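Local coordinates for protein aldehyde dehydrogenase 21 (ALDH21) (Physcomitrella patens subsp. patens, PDB 5N5S) that probably oxidises D-glyceraldehyde 3-phosphate to 3-phosphoglycerate with NADP(+) and water, as a member of the aldehyde dehydrogenase family, at residues B[71-76]-B[242-247]; B[77-82]-B[249-254]; B[183-188]-B[210-215]. One frame throughout, in Å; residues are numbered along the deposited sequence.

Interaction 1 of 3, residues B[71-76]-B[242-247]. With NAP (NADP nicotinamide-adenine-dinucleotide phosphate), chain G.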
loop_
_atom_site.group_PDB
_atom_site.type_symbol
_atom_site.label_atom_id
_atom_site.label_comp_id
_atom_site.label_asym_id
_atom_site.label_seq_id
_atom_site.Cartn_x
_atom_site.Cartn_y
_atom_site.Cartn_z
ATOM N N PRO B 71 25.849 -35.823 13.434
ATOM C CA PRO B 71 27.167 -35.722 12.769
ATOM C C PRO B 71 27.748 -34.305 12.837
ATOM O O PRO B 71 27.019 -33.324 12.627
ATOM C CB PRO B 71 26.874 -36.136 11.319
ATOM C CG PRO B 71 25.577 -36.862 11.373
ATOM C CD PRO B 71 24.801 -36.217 12.469
ATOM N N GLN B 72 29.045 -34.200 13.183
ATOM C CA GLN B 72 29.751 -32.927 13.295
ATOM C C GLN B 72 30.265 -32.512 11.918
ATOM O O GLN B 72 31.064 -33.233 11.321
ATOM C CB GLN B 72 30.880 -33.003 14.350
ATOM C CG GLN B 72 31.575 -31.675 14.649
ATOM C CD GLN B 72 30.797 -30.737 15.548
ATOM O OE1 GLN B 72 29.876 -30.037 15.112
ATOM N NE2 GLN B 72 31.233 -30.618 16.788
ATOM N N ALA B 73 29.766 -31.367 11.404
ATOM C CA ALA B 73 30.132 -30.831 10.091
ATOM C C ALA B 73 31.542 -30.246 10.121
ATOM O O ALA B 73 31.973 -29.698 11.139
ATOM C CB ALA B 73 29.114 -29.783 9.628
ATOM N N THR B 74 32.265 -30.398 9.010
ATOM C CA THR B 74 33.642 -29.924 8.872
ATOM C C THR B 74 33.712 -28.560 8.173
ATOM O O THR B 74 32.692 -28.046 7.706
ATOM C CB THR B 74 34.507 -30.994 8.176
ATOM O OG1 THR B 74 33.998 -31.245 6.866
ATOM C CG2 THR B 74 34.586 -32.285 8.962
ATOM N N HIS B 75 34.921 -27.972 8.119
ATOM C CA HIS B 75 35.207 -26.705 7.445
ATOM C C HIS B 75 34.868 -26.838 5.944
ATOM O O HIS B 75 34.254 -25.922 5.382
ATOM C CB HIS B 75 36.696 -26.331 7.643
ATOM C CG HIS B 75 37.076 -25.018 7.034
ATOM N ND1 HIS B 75 37.670 -24.941 5.781
ATOM C CD2 HIS B 75 36.919 -23.767 7.522
ATOM C CE1 HIS B 75 37.852 -23.651 5.550
ATOM N NE2 HIS B 75 37.422 -22.908 6.572
ATOM N N LYS B 76 35.244 -28.001 5.321
ATOM C CA LYS B 76 34.961 -28.317 3.917
ATOM C C LYS B 76 33.455 -28.399 3.692
ATOM O O LYS B 76 32.983 -27.869 2.691
ATOM C CB LYS B 76 35.667 -29.610 3.457
ATOM C CG LYS B 76 35.486 -29.873 1.961
ATOM C CD LYS B 76 36.182 -31.130 1.470
ATOM C CE LYS B 76 36.271 -31.191 -0.040
ATOM N NZ LYS B 76 34.939 -31.279 -0.701
ATOM N N LEU B 242 23.797 -27.158 9.122
ATOM C CA LEU B 242 25.059 -27.611 9.697
ATOM C C LEU B 242 25.230 -27.187 11.167
ATOM O O LEU B 242 25.733 -26.091 11.446
ATOM C CB LEU B 242 26.260 -27.177 8.822
ATOM C CG LEU B 242 26.123 -27.322 7.303
ATOM C CD1 LEU B 242 27.142 -26.484 6.597
ATOM C CD2 LEU B 242 26.220 -28.772 6.862
ATOM N N PRO B 243 24.799 -28.039 12.125
ATOM C CA PRO B 243 24.979 -27.693 13.542
ATOM C C PRO B 243 26.432 -27.894 13.970
ATOM O O PRO B 243 26.902 -29.030 14.125
ATOM C CB PRO B 243 24.011 -28.635 14.277
ATOM C CG PRO B 243 23.391 -29.519 13.221
ATOM C CD PRO B 243 24.193 -29.374 11.976
ATOM N N VAL B 244 27.163 -26.778 14.069
ATOM C CA VAL B 244 28.575 -26.732 14.464
ATOM C C VAL B 244 28.731 -25.829 15.674
ATOM O O VAL B 244 27.866 -24.985 15.925
ATOM C CB VAL B 244 29.552 -26.324 13.316
ATOM C CG1 VAL B 244 29.718 -27.448 12.310
ATOM C CG2 VAL B 244 29.135 -25.021 12.632
ATOM N N SER B 245 29.828 -25.999 16.423
ATOM C CA SER B 245 30.104 -25.151 17.573
ATOM C C SER B 245 30.538 -23.763 17.070
ATOM O O SER B 245 31.003 -23.636 15.927
ATOM C CB SER B 245 31.176 -25.777 18.460
ATOM O OG SER B 245 31.055 -25.303 19.789
ATOM N N ARG B 246 30.365 -22.731 17.916
ATOM C CA ARG B 246 30.686 -21.330 17.619
ATOM C C ARG B 246 32.129 -21.075 17.133
ATOM O O ARG B 246 32.352 -20.137 16.363
ATOM C CB ARG B 246 30.356 -20.429 18.816
ATOM C CG ARG B 246 30.969 -20.803 20.164
ATOM C CD ARG B 246 30.365 -19.970 21.283
ATOM N NE ARG B 246 28.958 -20.307 21.529
ATOM C CZ ARG B 246 28.066 -19.482 22.068
ATOM N NH1 ARG B 246 26.810 -19.874 22.238
ATOM N NH2 ARG B 246 28.416 -18.251 22.420
ATOM N N GLU B 247 33.089 -21.916 17.567
ATOM C CA GLU B 247 34.504 -21.837 17.201
ATOM C C GLU B 247 34.756 -22.241 15.732
ATOM O O GLU B 247 35.781 -21.857 15.156
ATOM C CB GLU B 247 35.327 -22.732 18.141
ATOM C CG GLU B 247 36.712 -22.196 18.455
ATOM C CD GLU B 247 37.185 -22.462 19.872
ATOM O OE1 GLU B 247 38.217 -23.153 20.028
ATOM O OE2 GLU B 247 36.532 -21.976 20.827
HETATM P PA NAP G . 24.100 -17.104 21.747
HETATM O O1A NAP G . 24.655 -15.780 21.374
HETATM O O2A NAP G . 24.946 -17.865 22.774
HETATM O O5B NAP G . 24.047 -18.084 20.485
HETATM C C5B NAP G . 23.164 -18.004 19.348
HETATM C C4B NAP G . 23.804 -18.757 18.206
HETATM O O4B NAP G . 25.045 -18.117 17.823
HETATM C C3B NAP G . 24.146 -20.229 18.451
HETATM O O3B NAP G . 23.798 -20.998 17.303
HETATM C C2B NAP G . 25.656 -20.197 18.686
HETATM O O2B NAP G . 26.363 -21.442 18.506
HETATM C C1B NAP G . 26.064 -19.094 17.718
HETATM N N9A NAP G . 27.364 -18.432 17.827
HETATM C C8A NAP G . 27.944 -17.914 18.956
HETATM N N7A NAP G . 29.087 -17.311 18.740
HETATM C C5A NAP G . 29.274 -17.436 17.372
HETATM C C6A NAP G . 30.293 -16.987 16.503
HETATM N N6A NAP G . 31.344 -16.269 16.904
HETATM N N1A NAP G . 30.173 -17.277 15.184
HETATM C C2A NAP G . 29.101 -17.966 14.772
HETATM N N3A NAP G . 28.076 -18.436 15.495
HETATM C C4A NAP G . 28.223 -18.134 16.796
HETATM O O3 NAP G . 22.609 -17.198 22.317
HETATM P PN NAP G . 21.730 -18.344 23.007
HETATM O O1N NAP G . 22.277 -18.632 24.352
HETATM O O2N NAP G . 21.556 -19.461 22.053
HETATM O O5D NAP G . 20.348 -17.562 23.179
HETATM C C5D NAP G . 20.148 -16.595 24.240
HETATM C C4D NAP G . 20.147 -15.169 23.731
HETATM O O4D NAP G . 19.315 -15.066 22.549
HETATM C C3D NAP G . 19.559 -14.147 24.701
HETATM O O3D NAP G . 20.297 -12.928 24.702
HETATM C C2D NAP G . 18.148 -13.970 24.143
HETATM O O2D NAP G . 17.481 -12.772 24.512
HETATM C C1D NAP G . 18.473 -13.933 22.622
HETATM N N1N NAP G . 17.223 -14.206 21.799
HETATM C C2N NAP G . 16.713 -13.214 20.933
HETATM C C3N NAP G . 15.504 -13.441 20.297
HETATM C C7N NAP G . 14.765 -12.423 19.449
HETATM O O7N NAP G . 13.759 -12.781 18.798
HETATM N N7N NAP G . 15.245 -11.175 19.394
HETATM C C4N NAP G . 14.846 -14.651 20.522
HETATM C C5N NAP G . 15.382 -15.605 21.372
HETATM C C6N NAP G . 16.572 -15.367 21.994
HETATM P P2B NAP G . 26.489 -22.607 19.597
HETATM O O1X NAP G . 25.495 -22.522 20.731
HETATM O O2X NAP G . 27.965 -22.583 20.064
HETATM O O3X NAP G . 26.253 -23.811 18.686
#

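Interaction 2 of 3, residues B[77-82]-B[249-254]. With NAP (NADP nicotinamide-adenine-dinucleotide phosphate), chain G.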
loop_
_atom_site.group_PDB
_atom_site.type_symbol
_atom_site.label_atom_id
_atom_site.label_comp_id
_atom_site.label_asym_id
_atom_site.label_seq_id
_atom_site.Cartn_x
_atom_site.Cartn_y
_atom_site.Cartn_z
ATOM N N ASP B 77 32.700 -29.009 4.646
ATOM C CA ASP B 77 31.238 -29.138 4.602
ATOM C C ASP B 77 30.579 -27.777 4.524
ATOM O O ASP B 77 29.641 -27.606 3.752
ATOM C CB ASP B 77 30.699 -29.907 5.819
ATOM C CG ASP B 77 30.841 -31.418 5.765
ATOM O OD1 ASP B 77 30.712 -31.992 4.655
ATOM O OD2 ASP B 77 30.999 -32.035 6.842
ATOM N N ILE B 78 31.082 -26.806 5.306
ATOM C CA ILE B 78 30.566 -25.437 5.316
ATOM C C ILE B 78 30.877 -24.756 3.978
ATOM O O ILE B 78 29.962 -24.211 3.362
ATOM C CB ILE B 78 31.021 -24.625 6.561
ATOM C CG1 ILE B 78 30.637 -25.366 7.862
ATOM C CG2 ILE B 78 30.412 -23.207 6.545
ATOM C CD1 ILE B 78 31.405 -24.952 9.124
ATOM N N ASP B 79 32.140 -24.851 3.505
ATOM C CA ASP B 79 32.578 -24.268 2.229
ATOM C C ASP B 79 31.779 -24.827 1.032
ATOM O O ASP B 79 31.420 -24.064 0.128
ATOM C CB ASP B 79 34.097 -24.469 2.022
ATOM C CG ASP B 79 34.661 -23.677 0.856
ATOM O OD1 ASP B 79 34.838 -22.449 1.003
ATOM O OD2 ASP B 79 34.944 -24.293 -0.201
ATOM N N ASP B 80 31.487 -26.147 1.051
ATOM C CA ASP B 80 30.727 -26.853 0.020
ATOM C C ASP B 80 29.254 -26.468 0.037
ATOM O O ASP B 80 28.632 -26.410 -1.026
ATOM C CB ASP B 80 30.885 -28.375 0.169
ATOM C CG ASP B 80 32.271 -28.933 -0.154
ATOM O OD1 ASP B 80 33.119 -28.170 -0.694
ATOM O OD2 ASP B 80 32.510 -30.127 0.141
ATOM N N ALA B 81 28.697 -26.210 1.246
ATOM C CA ALA B 81 27.307 -25.793 1.453
ATOM C C ALA B 81 27.076 -24.390 0.897
ATOM O O ALA B 81 26.003 -24.125 0.338
ATOM C CB ALA B 81 26.968 -25.814 2.936
ATOM N N ILE B 82 28.076 -23.488 1.081
ATOM C CA ILE B 82 28.024 -22.113 0.594
ATOM C C ILE B 82 28.103 -22.097 -0.943
ATOM O O ILE B 82 27.340 -21.366 -1.571
ATOM C CB ILE B 82 29.052 -21.168 1.285
ATOM C CG1 ILE B 82 28.933 -21.235 2.832
ATOM C CG2 ILE B 82 28.844 -19.722 0.826
ATOM C CD1 ILE B 82 30.122 -20.625 3.620
ATOM N N ALA B 249 32.098 -21.949 13.263
ATOM C CA ALA B 249 31.121 -21.235 12.444
ATOM C C ALA B 249 31.487 -19.783 12.086
ATOM O O ALA B 249 30.598 -18.940 11.965
ATOM C CB ALA B 249 29.765 -21.297 13.122
ATOM N N ASP B 250 32.774 -19.501 11.852
ATOM C CA ASP B 250 33.239 -18.157 11.477
ATOM C C ASP B 250 32.777 -17.720 10.067
ATOM O O ASP B 250 32.422 -16.551 9.877
ATOM C CB ASP B 250 34.770 -18.056 11.617
ATOM C CG ASP B 250 35.322 -16.647 11.487
ATOM O OD1 ASP B 250 34.868 -15.760 12.238
ATOM O OD2 ASP B 250 36.231 -16.438 10.654
ATOM N N MET B 251 32.786 -18.655 9.090
ATOM C CA MET B 251 32.370 -18.428 7.701
ATOM C C MET B 251 30.964 -17.861 7.619
ATOM O O MET B 251 30.722 -16.990 6.784
ATOM C CB MET B 251 32.451 -19.718 6.882
ATOM C CG MET B 251 33.674 -19.793 5.997
ATOM S SD MET B 251 33.626 -21.191 4.844
ATOM C CE MET B 251 34.105 -22.514 5.917
ATOM N N PHE B 252 30.047 -18.323 8.515
ATOM C CA PHE B 252 28.654 -17.863 8.596
ATOM C C PHE B 252 28.564 -16.352 8.772
ATOM O O PHE B 252 27.568 -15.747 8.377
ATOM C CB PHE B 252 27.898 -18.581 9.723
ATOM C CG PHE B 252 27.471 -19.983 9.359
ATOM C CD1 PHE B 252 26.277 -20.210 8.685
ATOM C CD2 PHE B 252 28.268 -21.078 9.680
ATOM C CE1 PHE B 252 25.894 -21.509 8.334
ATOM C CE2 PHE B 252 27.875 -22.379 9.342
ATOM C CZ PHE B 252 26.696 -22.585 8.664
ATOM N N THR B 253 29.625 -15.742 9.317
ATOM C CA THR B 253 29.697 -14.306 9.545
ATOM C C THR B 253 30.408 -13.550 8.414
ATOM O O THR B 253 29.826 -12.641 7.828
ATOM C CB THR B 253 30.362 -14.045 10.912
ATOM O OG1 THR B 253 29.563 -14.632 11.933
ATOM C CG2 THR B 253 30.571 -12.568 11.200
ATOM N N VAL B 254 31.663 -13.926 8.138
ATOM C CA VAL B 254 32.598 -13.234 7.250
ATOM C C VAL B 254 32.482 -13.504 5.734
ATOM O O VAL B 254 32.827 -12.605 4.951
ATOM C CB VAL B 254 34.060 -13.495 7.712
ATOM C CG1 VAL B 254 34.272 -13.037 9.152
ATOM C CG2 VAL B 254 34.475 -14.962 7.535
HETATM P PA NAP G . 24.100 -17.104 21.747
HETATM O O1A NAP G . 24.655 -15.780 21.374
HETATM O O2A NAP G . 24.946 -17.865 22.774
HETATM O O5B NAP G . 24.047 -18.084 20.485
HETATM C C5B NAP G . 23.164 -18.004 19.348
HETATM C C4B NAP G . 23.804 -18.757 18.206
HETATM O O4B NAP G . 25.045 -18.117 17.823
HETATM C C3B NAP G . 24.146 -20.229 18.451
HETATM O O3B NAP G . 23.798 -20.998 17.303
HETATM C C2B NAP G . 25.656 -20.197 18.686
HETATM O O2B NAP G . 26.363 -21.442 18.506
HETATM C C1B NAP G . 26.064 -19.094 17.718
HETATM N N9A NAP G . 27.364 -18.432 17.827
HETATM C C8A NAP G . 27.944 -17.914 18.956
HETATM N N7A NAP G . 29.087 -17.311 18.740
HETATM C C5A NAP G . 29.274 -17.436 17.372
HETATM C C6A NAP G . 30.293 -16.987 16.503
HETATM N N6A NAP G . 31.344 -16.269 16.904
HETATM N N1A NAP G . 30.173 -17.277 15.184
HETATM C C2A NAP G . 29.101 -17.966 14.772
HETATM N N3A NAP G . 28.076 -18.436 15.495
HETATM C C4A NAP G . 28.223 -18.134 16.796
HETATM O O3 NAP G . 22.609 -17.198 22.317
HETATM P PN NAP G . 21.730 -18.344 23.007
HETATM O O1N NAP G . 22.277 -18.632 24.352
HETATM O O2N NAP G . 21.556 -19.461 22.053
HETATM O O5D NAP G . 20.348 -17.562 23.179
HETATM C C5D NAP G . 20.148 -16.595 24.240
HETATM C C4D NAP G . 20.147 -15.169 23.731
HETATM O O4D NAP G . 19.315 -15.066 22.549
HETATM C C3D NAP G . 19.559 -14.147 24.701
HETATM O O3D NAP G . 20.297 -12.928 24.702
HETATM C C2D NAP G . 18.148 -13.970 24.143
HETATM O O2D NAP G . 17.481 -12.772 24.512
HETATM C C1D NAP G . 18.473 -13.933 22.622
HETATM N N1N NAP G . 17.223 -14.206 21.799
HETATM C C2N NAP G . 16.713 -13.214 20.933
HETATM C C3N NAP G . 15.504 -13.441 20.297
HETATM C C7N NAP G . 14.765 -12.423 19.449
HETATM O O7N NAP G . 13.759 -12.781 18.798
HETATM N N7N NAP G . 15.245 -11.175 19.394
HETATM C C4N NAP G . 14.846 -14.651 20.522
HETATM C C5N NAP G . 15.382 -15.605 21.372
HETATM C C6N NAP G . 16.572 -15.367 21.994
HETATM P P2B NAP G . 26.489 -22.607 19.597
HETATM O O1X NAP G . 25.495 -22.522 20.731
HETATM O O2X NAP G . 27.965 -22.583 20.064
HETATM O O3X NAP G . 26.253 -23.811 18.686
#

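Interaction 3 of 3, residues B[183-188]-B[210-215]. With NAP (NADP nicotinamide-adenine-dinucleotide phosphate), chain G.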
loop_
_atom_site.group_PDB
_atom_site.type_symbol
_atom_site.label_atom_id
_atom_site.label_comp_id
_atom_site.label_asym_id
_atom_site.label_seq_id
_atom_site.Cartn_x
_atom_site.Cartn_y
_atom_site.Cartn_z
ATOM N N SER B 183 22.805 -16.420 5.246
ATOM C CA SER B 183 23.440 -17.102 6.363
ATOM C C SER B 183 22.499 -16.955 7.554
ATOM O O SER B 183 22.083 -15.838 7.891
ATOM C CB SER B 183 24.797 -16.491 6.677
ATOM O OG SER B 183 25.384 -17.174 7.770
ATOM N N MET B 184 22.152 -18.086 8.180
ATOM C CA MET B 184 21.250 -18.101 9.327
ATOM C C MET B 184 21.901 -18.703 10.548
ATOM O O MET B 184 22.485 -19.785 10.489
ATOM C CB MET B 184 19.949 -18.847 8.999
ATOM C CG MET B 184 19.205 -18.267 7.848
ATOM S SD MET B 184 18.011 -19.438 7.256
ATOM C CE MET B 184 17.205 -18.443 6.072
ATOM N N VAL B 185 21.816 -17.974 11.655
ATOM C CA VAL B 185 22.349 -18.399 12.946
ATOM C C VAL B 185 21.211 -18.196 13.956
ATOM O O VAL B 185 20.713 -17.079 14.106
ATOM C CB VAL B 185 23.662 -17.673 13.333
ATOM C CG1 VAL B 185 24.224 -18.234 14.627
ATOM C CG2 VAL B 185 24.707 -17.767 12.221
ATOM N N SER B 186 20.754 -19.294 14.581
ATOM C CA SER B 186 19.618 -19.307 15.506
ATOM C C SER B 186 20.008 -19.663 16.964
ATOM O O SER B 186 21.044 -20.303 17.159
ATOM C CB SER B 186 18.542 -20.255 14.978
ATOM O OG SER B 186 19.076 -21.543 14.709
ATOM N N PRO B 187 19.205 -19.273 18.002
ATOM C CA PRO B 187 19.584 -19.600 19.387
ATOM C C PRO B 187 19.013 -20.936 19.886
ATOM O O PRO B 187 18.405 -21.672 19.110
ATOM C CB PRO B 187 19.015 -18.411 20.171
ATOM C CG PRO B 187 17.795 -18.032 19.422
ATOM C CD PRO B 187 17.938 -18.515 17.985
ATOM N N TRP B 188 19.179 -21.230 21.186
ATOM C CA TRP B 188 18.695 -22.475 21.768
ATOM C C TRP B 188 17.242 -22.436 22.287
ATOM O O TRP B 188 16.608 -23.488 22.286
ATOM C CB TRP B 188 19.656 -22.992 22.889
ATOM C CG TRP B 188 19.548 -22.255 24.201
ATOM C CD1 TRP B 188 20.333 -21.225 24.628
ATOM C CD2 TRP B 188 18.546 -22.441 25.211
ATOM N NE1 TRP B 188 19.875 -20.749 25.836
ATOM C CE2 TRP B 188 18.771 -21.468 26.210
ATOM C CE3 TRP B 188 17.472 -23.337 25.368
ATOM C CZ2 TRP B 188 17.960 -21.360 27.345
ATOM C CZ3 TRP B 188 16.659 -23.218 26.483
ATOM C CH2 TRP B 188 16.912 -22.248 27.461
ATOM N N VAL B 210 22.013 -21.355 4.227
ATOM C CA VAL B 210 22.854 -22.250 5.025
ATOM C C VAL B 210 22.564 -21.874 6.475
ATOM O O VAL B 210 22.825 -20.733 6.884
ATOM C CB VAL B 210 24.376 -22.240 4.675
ATOM C CG1 VAL B 210 25.097 -23.381 5.390
ATOM C CG2 VAL B 210 24.611 -22.346 3.170
ATOM N N LEU B 211 21.943 -22.809 7.219
ATOM C CA LEU B 211 21.528 -22.611 8.607
ATOM C C LEU B 211 22.439 -23.310 9.608
ATOM O O LEU B 211 22.673 -24.515 9.500
ATOM C CB LEU B 211 20.039 -23.010 8.815
ATOM C CG LEU B 211 19.517 -23.186 10.258
ATOM C CD1 LEU B 211 18.967 -21.900 10.827
ATOM C CD2 LEU B 211 18.448 -24.224 10.316
ATOM N N LYS B 212 22.942 -22.533 10.589
ATOM C CA LYS B 212 23.759 -23.003 11.691
ATOM C C LYS B 212 22.899 -22.907 12.963
ATOM O O LYS B 212 22.831 -21.840 13.587
ATOM C CB LYS B 212 25.069 -22.198 11.812
ATOM C CG LYS B 212 26.013 -22.685 12.914
ATOM C CD LYS B 212 26.159 -21.598 13.972
ATOM C CE LYS B 212 26.763 -22.072 15.267
ATOM N NZ LYS B 212 25.827 -22.938 16.034
ATOM N N PRO B 213 22.191 -24.001 13.344
ATOM C CA PRO B 213 21.403 -23.952 14.586
ATOM C C PRO B 213 22.302 -24.111 15.815
ATOM O O PRO B 213 23.472 -24.480 15.671
ATOM C CB PRO B 213 20.428 -25.123 14.433
ATOM C CG PRO B 213 21.132 -26.095 13.548
ATOM C CD PRO B 213 22.137 -25.344 12.716
ATOM N N ALA B 214 21.765 -23.818 17.025
ATOM C CA ALA B 214 22.510 -23.945 18.277
ATOM C C ALA B 214 22.885 -25.412 18.522
ATOM O O ALA B 214 22.040 -26.291 18.345
ATOM C CB ALA B 214 21.689 -23.402 19.432
ATOM N N SER B 215 24.169 -25.672 18.869
ATOM C CA SER B 215 24.735 -27.005 19.122
ATOM C C SER B 215 23.951 -27.810 20.150
ATOM O O SER B 215 23.806 -29.020 19.991
ATOM C CB SER B 215 26.189 -26.894 19.564
ATOM O OG SER B 215 27.013 -26.441 18.504
HETATM P PA NAP G . 24.100 -17.104 21.747
HETATM O O1A NAP G . 24.655 -15.780 21.374
HETATM O O2A NAP G . 24.946 -17.865 22.774
HETATM O O5B NAP G . 24.047 -18.084 20.485
HETATM C C5B NAP G . 23.164 -18.004 19.348
HETATM C C4B NAP G . 23.804 -18.757 18.206
HETATM O O4B NAP G . 25.045 -18.117 17.823
HETATM C C3B NAP G . 24.146 -20.229 18.451
HETATM O O3B NAP G . 23.798 -20.998 17.303
HETATM C C2B NAP G . 25.656 -20.197 18.686
HETATM O O2B NAP G . 26.363 -21.442 18.506
HETATM C C1B NAP G . 26.064 -19.094 17.718
HETATM N N9A NAP G . 27.364 -18.432 17.827
HETATM C C8A NAP G . 27.944 -17.914 18.956
HETATM N N7A NAP G . 29.087 -17.311 18.740
HETATM C C5A NAP G . 29.274 -17.436 17.372
HETATM C C6A NAP G . 30.293 -16.987 16.503
HETATM N N6A NAP G . 31.344 -16.269 16.904
HETATM N N1A NAP G . 30.173 -17.277 15.184
HETATM C C2A NAP G . 29.101 -17.966 14.772
HETATM N N3A NAP G . 28.076 -18.436 15.495
HETATM C C4A NAP G . 28.223 -18.134 16.796
HETATM O O3 NAP G . 22.609 -17.198 22.317
HETATM P PN NAP G . 21.730 -18.344 23.007
HETATM O O1N NAP G . 22.277 -18.632 24.352
HETATM O O2N NAP G . 21.556 -19.461 22.053
HETATM O O5D NAP G . 20.348 -17.562 23.179
HETATM C C5D NAP G . 20.148 -16.595 24.240
HETATM C C4D NAP G . 20.147 -15.169 23.731
HETATM O O4D NAP G . 19.315 -15.066 22.549
HETATM C C3D NAP G . 19.559 -14.147 24.701
HETATM O O3D NAP G . 20.297 -12.928 24.702
HETATM C C2D NAP G . 18.148 -13.970 24.143
HETATM O O2D NAP G . 17.481 -12.772 24.512
HETATM C C1D NAP G . 18.473 -13.933 22.622
HETATM N N1N NAP G . 17.223 -14.206 21.799
HETATM C C2N NAP G . 16.713 -13.214 20.933
HETATM C C3N NAP G . 15.504 -13.441 20.297
HETATM C C7N NAP G . 14.765 -12.423 19.449
HETATM O O7N NAP G . 13.759 -12.781 18.798
HETATM N N7N NAP G . 15.245 -11.175 19.394
HETATM C C4N NAP G . 14.846 -14.651 20.522
HETATM C C5N NAP G . 15.382 -15.605 21.372
HETATM C C6N NAP G . 16.572 -15.367 21.994
HETATM P P2B NAP G . 26.489 -22.607 19.597
HETATM O O1X NAP G . 25.495 -22.522 20.731
HETATM O O2X NAP G . 27.965 -22.583 20.064
HETATM O O3X NAP G . 26.253 -23.811 18.686
#

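Interaction 1 of 3, residues B[71-76]-B[242-247]
V244 sets its CG1 opposite its own carbonyl carbon (chi1 -73°), which carries this methyl over the backbone of A73. There CG1 of V244 lies 3.6 Å from CB of A73 and 3.4 Å from O of A73, so one methyl covers both the small side chain and its carbonyl. A73 points its CB toward the loop, and the same CB meets CB of L242 at 3.9 Å. CA of A73 lies 6.0 Å from CA of L242, a close approach consistent with the small side chain. The chain of Q72 leaves the backbone extended, then bends at CG, and lays its amide end alongside the P243–V244 backbone.

Past this apolar patch the loop turns to the cofactor. R246 places CG between its backbone N and carbonyl carbon (chi1 54°), and a bend at chi3 (69°) turns the guanidinium to NADP, where C8A of the adenine lies over one face. NE of R246 donates to O2X of the 2'-phosphate at 2.9 Å, and the backbone N of R246 reaches the same O2X at 3.2 Å. NH1 of R246 bonds O2A of the pyrophosphate in the guanidinium plane at 2.8 Å, with a weak bond to O1X. The 2'-phosphate is the group that distinguishes NADP from NAD, and R246 is one of its grips.

T74 and D77 form a capping box at the start of helix 75-94. L242 packs on I78 and A81 of that helix and bonds through its backbone to L211, while A73, L242 and P243 rest on I42 of strand 38-44. The contact joins the loop after edge strand 239-241 to the turn between strand 66-71 and helix 75-94.

Interaction 2 of 3, residues B[77-82]-B[249-254]
M251 reaches helix 75-94 through a first torsion well away from a staggered value (chi1 -102°), with a bend at the thioether that lays its methyl on I78. CE of M251 sits 3.8 Å from CB of I78 and also touches CG2 there, while SD of M251 meets CD1 of I82 at 3.8 Å. The flexible thioether therefore spans two isoleucines one helical turn apart, on the face of the helix turned toward 249-254. F252 adds a second apolar contact, its CE2 lying 3.9 Å from CG2 of I78.

Helix 75-94 and the short helix 251-254 pack on the V210 and K212 side of the Rossmann-like, cofactor-binding sheet: A81 touches V210, and the F252 ring continues from the isoleucine onto V210 and K212 of strand 209-212. D79, at the margin, sends its carboxylate to a salt bridge with R257. Within 249-254, the carbonyl of D250 takes bonds from both T253 N and V254 N. A249 approaches NADP: its O lies near C2A of the adenine at 3.3 Å, and in the plane of the F252 ring at its edge.

Interaction 3 of 3, residues B[183-188]-B[210-215]
M184 lies beside L211 and V185 beside K212 where strands 183-185 and 210-212 run parallel, 18° apart; K212 N donates almost straight (176°) to M184 O at 2.8 Å. M184 N in turn bonds V210 O, and just past the end of strand 183-185, S186 N makes a weak bond to K212 O. The K212 side chain starts with CB 3.8 Å from M184 O and against the F252 ring. CG stands opposite the backbone N (chi1 -177°), directing the chain forward along the strands. CD then passes CG1 of V185 at 3.9 Å, near N3A of the adenine, and CE comes 3.3 Å from O2B of NADP. The tip, NZ, shares its three N-H groups among five oxygens: O3X of the 2'-phosphate at 2.8 Å, the ester oxygen O2B, the ribose hydroxyl O3B, V244 O, and P213 O at 2.8 Å, approached from above that carbonyl's plane. With an alanine here, the 2'-phosphate would probably lose a charged partner and P213 O and V244 O a shared donor.

Beyond the lysine, S215 closes on O3X with both its N and OG, and S186 O accepts from the ribose O3B. S186 OG, buried without a polar partner, packs on P213 CA at 3.4 Å. A214 places its CB against the P187 backbone and 4.0 Å from CB of W188, whose N bonds O2N of the nicotinamide-side phosphate while its ring edge faces O1N.

M184 and L211 pack together on the face covered by helix 193-205, whereas V185 and K212 line the other. This is a beta-alpha-beta crossover whose C-terminal strand ends form part of the NADP site of the Rossmann-like domain in aldehyde dehydrogenases.

All three contacts are buried, interaction 3 most fully: every touching residue is buried, its centre is about 11 Å from the centre of the chain, and backbone pairing builds it. Interactions 1 and 2, their centres each about 22 Å from that point, rely on apolar side chains and include partly exposed Q72, S245, D79 and M251. Those two share helix 75-94 and meet where H75 packs on M251 and V244 on A249. A probable hydrogen bond between S183 OG and F252 O ties interaction 2 to interaction 3. All reach NADP: R246 in 1 and K212 and S215 in 3 grip the phosphates, with V185 and P187 packing on the cofactor, whereas 2 offers adenine the alanine backbone and methyl.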